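Local coordinates for beta-ketoacyl-[acyl-carrier-protein] synthase FabY (Pseudomonas aeruginosa, PDB 4CW4) that condenses acetyl-CoA with malonyl-ACP to give acetoacetyl-ACP, the primer that starts fatty acid synthesis, at residues R447-S459 with K507-I519. Sequence-based numbering, arbitrary orientation. Where two conformers were deposited one is given.
Sequences RVTESEILDRVAS and KVADDVHQQRLSI
In the C-terminal half of this thiolase-fold ketosynthase, the loop leading into strand 517-519 runs alongside helix 444-461, whose D455 clasps R516 in a salt bridge. R516 binds side-on: NH2 meets D455 OD2 at 2.8 Å, nearly straight at 174°, while NE reaches OD1 at 3.1 Å. NH2 and NE come from above the carboxylate plane, and OD1 also accepts a bond from the backbone N of R516 (2.8 Å), nearly in line with its C-O bond. An acid fits here because its two oxygens hold the turn 514-517 by main chain and side chain; two waters also donate to OD2. S459 CB lies over a face of the R516 guanidinium. Midway, the small S451 lets the loop come close: OG, turned between N and C (chi1 68°), donates to R447 O at 2.7 Å and accepts a hydrogen bond from H513 N at 2.9 Å. E452 CB makes a CH-pi contact over the H513 ring. Where the strand begins, L517 CD2 packs on L454 CB. At the far end R447 makes a second side-on salt bridge, NE to D511 OD1 (2.8 Å, on its syn lone pair) and NH2 to OD2 (3.1 Å), with A509 CB over a guanidinium face.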
loop_
_atom_site.group_PDB
_atom_site.type_symbol
_atom_site.label_atom_id
_atom_site.label_comp_id
_atom_site.label_asym_id
_atom_site.label_seq_id
_atom_site.Cartn_x
_atom_site.Cartn_y
_atom_site.Cartn_z
ATOM N N ARG A 447 5.559 -11.231 23.760
ATOM C CA ARG A 447 6.686 -11.311 24.693
ATOM C C ARG A 447 7.263 -12.713 24.728
ATOM O O ARG A 447 8.464 -12.884 24.844
ATOM C CB ARG A 447 6.276 -10.822 26.093
ATOM C CG ARG A 447 5.381 -11.771 26.862
ATOM C CD ARG A 447 4.838 -11.124 28.130
ATOM N NE ARG A 447 4.212 -12.118 29.005
ATOM C CZ ARG A 447 3.090 -11.956 29.704
ATOM N NH1 ARG A 447 2.407 -10.829 29.652
ATOM N NH2 ARG A 447 2.654 -12.938 30.462
ATOM N N VAL A 448 6.394 -13.712 24.591
ATOM C CA VAL A 448 6.840 -15.105 24.539
ATOM C C VAL A 448 7.423 -15.452 23.156
ATOM O O VAL A 448 8.571 -15.908 23.052
ATOM C CB VAL A 448 5.688 -16.080 24.901
ATOM C CG1 VAL A 448 6.093 -17.538 24.641
ATOM C CG2 VAL A 448 5.286 -15.891 26.346
ATOM N N THR A 449 6.636 -15.238 22.101
ATOM C CA THR A 449 7.086 -15.666 20.778
ATOM C C THR A 449 8.332 -14.928 20.284
ATOM O O THR A 449 9.212 -15.542 19.689
ATOM C CB THR A 449 5.981 -15.563 19.710
ATOM O OG1 THR A 449 5.502 -14.213 19.598
ATOM C CG2 THR A 449 4.865 -16.460 20.058
ATOM N N GLU A 450 8.425 -13.624 20.538
ATOM C CA GLU A 450 9.592 -12.875 20.098
ATOM C C GLU A 450 10.817 -13.223 20.914
ATOM O O GLU A 450 11.898 -13.382 20.362
ATOM C CB GLU A 450 9.367 -11.363 20.100
ATOM C CG GLU A 450 10.525 -10.647 19.409
ATOM C CD GLU A 450 10.430 -9.131 19.316
ATOM O OE1 GLU A 450 9.660 -8.498 20.070
ATOM O OE2 GLU A 450 11.199 -8.547 18.521
ATOM N N SER A 451 10.678 -13.331 22.224
ATOM C CA SER A 451 11.844 -13.692 23.018
ATOM C C SER A 451 12.352 -15.088 22.659
ATOM O O SER A 451 13.554 -15.319 22.633
ATOM C CB SER A 451 11.560 -13.562 24.518
ATOM O OG SER A 451 10.630 -14.522 24.996
ATOM N N GLU A 452 11.446 -16.008 22.355
ATOM C CA GLU A 452 11.870 -17.343 21.951
ATOM C C GLU A 452 12.666 -17.294 20.645
ATOM O O GLU A 452 13.683 -17.962 20.522
ATOM C CB GLU A 452 10.679 -18.285 21.813
ATOM C CG GLU A 452 11.095 -19.659 21.380
ATOM C CD GLU A 452 10.029 -20.697 21.631
ATOM O OE1 GLU A 452 8.862 -20.322 21.844
ATOM O OE2 GLU A 452 10.375 -21.896 21.616
ATOM N N ILE A 453 12.213 -16.509 19.669
ATOM C CA ILE A 453 12.987 -16.346 18.437
ATOM C C ILE A 453 14.370 -15.757 18.716
ATOM O O ILE A 453 15.381 -16.276 18.252
ATOM C CB ILE A 453 12.252 -15.430 17.465
ATOM C CG1 ILE A 453 10.993 -16.125 16.954
ATOM C CG2 ILE A 453 13.143 -15.033 16.292
ATOM C CD1 ILE A 453 9.992 -15.193 16.302
ATOM N N LEU A 454 14.430 -14.657 19.460
ATOM C CA LEU A 454 15.731 -14.036 19.713
ATOM C C LEU A 454 16.666 -14.954 20.499
ATOM O O LEU A 454 17.848 -15.053 20.204
ATOM C CB LEU A 454 15.568 -12.703 20.443
ATOM C CG LEU A 454 14.731 -11.648 19.731
ATOM C CD1 LEU A 454 14.546 -10.431 20.614
ATOM C CD2 LEU A 454 15.355 -11.261 18.402
ATOM N N ASP A 455 16.118 -15.625 21.498
ATOM C CA ASP A 455 16.904 -16.549 22.302
ATOM C C ASP A 455 17.466 -17.682 21.451
ATOM O O ASP A 455 18.632 -18.068 21.596
ATOM C CB ASP A 455 16.028 -17.110 23.415
ATOM C CG ASP A 455 16.826 -17.750 24.521
ATOM O OD1 ASP A 455 17.787 -17.123 25.036
ATOM O OD2 ASP A 455 16.465 -18.883 24.886
ATOM N N ARG A 456 16.662 -18.216 20.548
ATOM C CA ARG A 456 17.109 -19.347 19.745
ATOM C C ARG A 456 18.105 -18.948 18.642
ATOM O O ARG A 456 19.025 -19.709 18.319
ATOM C CB ARG A 456 15.909 -20.084 19.172
ATOM C CG ARG A 456 15.057 -20.748 20.245
ATOM C CD ARG A 456 13.963 -21.586 19.621
ATOM N NE ARG A 456 14.542 -22.649 18.808
ATOM C CZ ARG A 456 13.894 -23.326 17.870
ATOM N NH1 ARG A 456 12.627 -23.056 17.603
ATOM N NH2 ARG A 456 14.532 -24.264 17.184
ATOM N N VAL A 457 17.956 -17.753 18.084
ATOM C CA VAL A 457 18.951 -17.245 17.150
ATOM C C VAL A 457 20.249 -16.933 17.899
ATOM O O VAL A 457 21.338 -17.253 17.423
ATOM C CB VAL A 457 18.439 -16.019 16.378
ATOM C CG1 VAL A 457 19.542 -15.385 15.577
ATOM C CG2 VAL A 457 17.296 -16.430 15.471
ATOM N N ALA A 458 20.145 -16.326 19.078
ATOM C CA ALA A 458 21.326 -16.104 19.907
ATOM C C ALA A 458 22.086 -17.398 20.147
ATOM O O ALA A 458 23.311 -17.436 20.057
ATOM C CB ALA A 458 20.931 -15.475 21.230
ATOM N N SER A 459 21.360 -18.464 20.458
ATOM C CA SER A 459 22.014 -19.718 20.764
ATOM C C SER A 459 22.736 -20.234 19.522
ATOM O O SER A 459 23.890 -20.661 19.595
ATOM C CB SER A 459 20.990 -20.728 21.273
ATOM O OG SER A 459 21.625 -21.944 21.575
ATOM N N LYS A 507 9.645 -5.741 36.031
ATOM C CA LYS A 507 10.488 -6.869 35.758
ATOM C C LYS A 507 9.915 -7.573 34.545
ATOM O O LYS A 507 8.767 -7.358 34.132
ATOM C CB LYS A 507 10.572 -7.819 36.936
ATOM C CG LYS A 507 9.461 -8.829 37.060
ATOM C CD LYS A 507 9.954 -10.062 37.809
ATOM C CE LYS A 507 9.018 -11.229 37.569
ATOM N NZ LYS A 507 7.614 -10.791 37.730
ATOM N N VAL A 508 10.738 -8.431 33.981
ATOM C CA VAL A 508 10.372 -9.179 32.798
ATOM C C VAL A 508 9.375 -10.266 33.203
ATOM O O VAL A 508 9.535 -10.902 34.251
ATOM C CB VAL A 508 11.657 -9.745 32.163
ATOM C CG1 VAL A 508 11.337 -10.709 31.056
ATOM C CG2 VAL A 508 12.533 -8.591 31.659
ATOM N N ALA A 509 8.316 -10.448 32.417
ATOM C CA ALA A 509 7.329 -11.473 32.744
ATOM C C ALA A 509 7.962 -12.856 32.871
ATOM O O ALA A 509 8.923 -13.187 32.165
ATOM C CB ALA A 509 6.186 -11.502 31.719
ATOM N N ASP A 510 7.385 -13.672 33.753
ATOM C CA ASP A 510 7.928 -14.990 34.043
ATOM C C ASP A 510 8.002 -15.915 32.835
ATOM O O ASP A 510 8.804 -16.830 32.828
ATOM C CB ASP A 510 7.100 -15.672 35.133
ATOM C CG ASP A 510 7.138 -14.925 36.443
ATOM O OD1 ASP A 510 8.129 -15.103 37.175
ATOM O OD2 ASP A 510 6.187 -14.156 36.725
ATOM N N ASP A 511 7.178 -15.686 31.814
ATOM C CA ASP A 511 7.150 -16.592 30.662
ATOM C C ASP A 511 8.061 -16.153 29.519
ATOM O O ASP A 511 8.105 -16.795 28.479
ATOM C CB ASP A 511 5.717 -16.852 30.171
ATOM C CG ASP A 511 4.975 -15.588 29.755
ATOM O OD1 ASP A 511 5.613 -14.514 29.640
ATOM O OD2 ASP A 511 3.735 -15.695 29.515
ATOM N N VAL A 512 8.792 -15.053 29.699
ATOM C CA VAL A 512 9.695 -14.588 28.663
ATOM C C VAL A 512 10.961 -15.452 28.651
ATOM O O VAL A 512 11.501 -15.798 29.701
ATOM C CB VAL A 512 10.039 -13.120 28.889
ATOM C CG1 VAL A 512 11.191 -12.675 27.993
ATOM C CG2 VAL A 512 8.791 -12.247 28.649
ATOM N N HIS A 513 11.436 -15.785 27.456
ATOM C CA HIS A 513 12.646 -16.596 27.296
ATOM C C HIS A 513 13.872 -15.677 27.352
ATOM O O HIS A 513 14.066 -14.858 26.458
ATOM C CB HIS A 513 12.616 -17.320 25.952
ATOM C CG HIS A 513 11.493 -18.296 25.806
ATOM N ND1 HIS A 513 11.626 -19.472 25.095
ATOM C CD2 HIS A 513 10.212 -18.268 26.243
ATOM C CE1 HIS A 513 10.480 -20.124 25.104
ATOM N NE2 HIS A 513 9.604 -19.417 25.791
ATOM N N GLN A 514 14.698 -15.821 28.389
ATOM C CA GLN A 514 15.757 -14.866 28.675
ATOM C C GLN A 514 17.166 -15.417 28.719
ATOM O O GLN A 514 18.080 -14.648 28.971
ATOM C CB GLN A 514 15.544 -14.284 30.090
ATOM C CG GLN A 514 14.351 -13.462 30.250
ATOM C CD GLN A 514 14.380 -12.654 31.509
ATOM O OE1 GLN A 514 13.767 -13.020 32.520
ATOM N NE2 GLN A 514 15.046 -11.515 31.447
ATOM N N GLN A 515 17.360 -16.721 28.534
ATOM C CA GLN A 515 18.661 -17.300 28.871
ATOM C C GLN A 515 19.817 -16.543 28.216
ATOM O O GLN A 515 20.819 -16.287 28.866
ATOM C CB GLN A 515 18.758 -18.806 28.560
ATOM C CG GLN A 515 20.095 -19.407 29.066
ATOM C CD GLN A 515 20.291 -20.892 28.777
ATOM O OE1 GLN A 515 19.388 -21.601 28.315
ATOM N NE2 GLN A 515 21.493 -21.370 29.052
ATOM N N ARG A 516 19.665 -16.184 26.940
ATOM C CA ARG A 516 20.721 -15.503 26.187
ATOM C C ARG A 516 20.452 -14.026 25.895
ATOM O O ARG A 516 21.167 -13.428 25.103
ATOM C CB ARG A 516 20.981 -16.261 24.879
ATOM C CG ARG A 516 21.768 -17.548 25.120
ATOM C CD ARG A 516 21.360 -18.683 24.216
ATOM N NE ARG A 516 20.041 -19.209 24.581
ATOM C CZ ARG A 516 19.771 -20.472 24.920
ATOM N NH1 ARG A 516 20.725 -21.392 24.987
ATOM N NH2 ARG A 516 18.521 -20.812 25.200
ATOM N N LEU A 517 19.459 -13.440 26.563
ATOM C CA LEU A 517 19.067 -12.054 26.324
ATOM C C LEU A 517 19.283 -11.208 27.565
ATOM O O LEU A 517 19.140 -11.692 28.700
ATOM C CB LEU A 517 17.585 -11.948 25.926
ATOM C CG LEU A 517 17.079 -12.834 24.786
ATOM C CD1 LEU A 517 15.605 -12.605 24.510
ATOM C CD2 LEU A 517 17.881 -12.631 23.516
ATOM N N SER A 518 19.602 -9.939 27.338
ATOM C CA SER A 518 19.707 -8.966 28.415
ATOM C C SER A 518 18.661 -7.877 28.213
ATOM O O SER A 518 18.833 -6.962 27.389
ATOM C CB SER A 518 21.100 -8.348 28.475
ATOM O OG SER A 518 21.158 -7.296 29.430
ATOM N N ILE A 519 17.561 -8.018 28.946
ATOM C CA ILE A 519 16.415 -7.120 28.856
ATOM C C ILE A 519 16.312 -6.351 30.169
ATOM O O ILE A 519 16.047 -6.941 31.227
ATOM C CB ILE A 519 15.091 -7.892 28.648
ATOM C CG1 ILE A 519 15.162 -8.802 27.413
ATOM C CG2 ILE A 519 13.951 -6.909 28.468
ATOM C CD1 ILE A 519 14.070 -9.826 27.338
HETATM O O HOH W 1 4.286 -14.735 32.611
HETATM O O HOH W 2 15.788 -19.034 27.585
HETATM O O HOH W 3 14.177 -20.054 23.936
#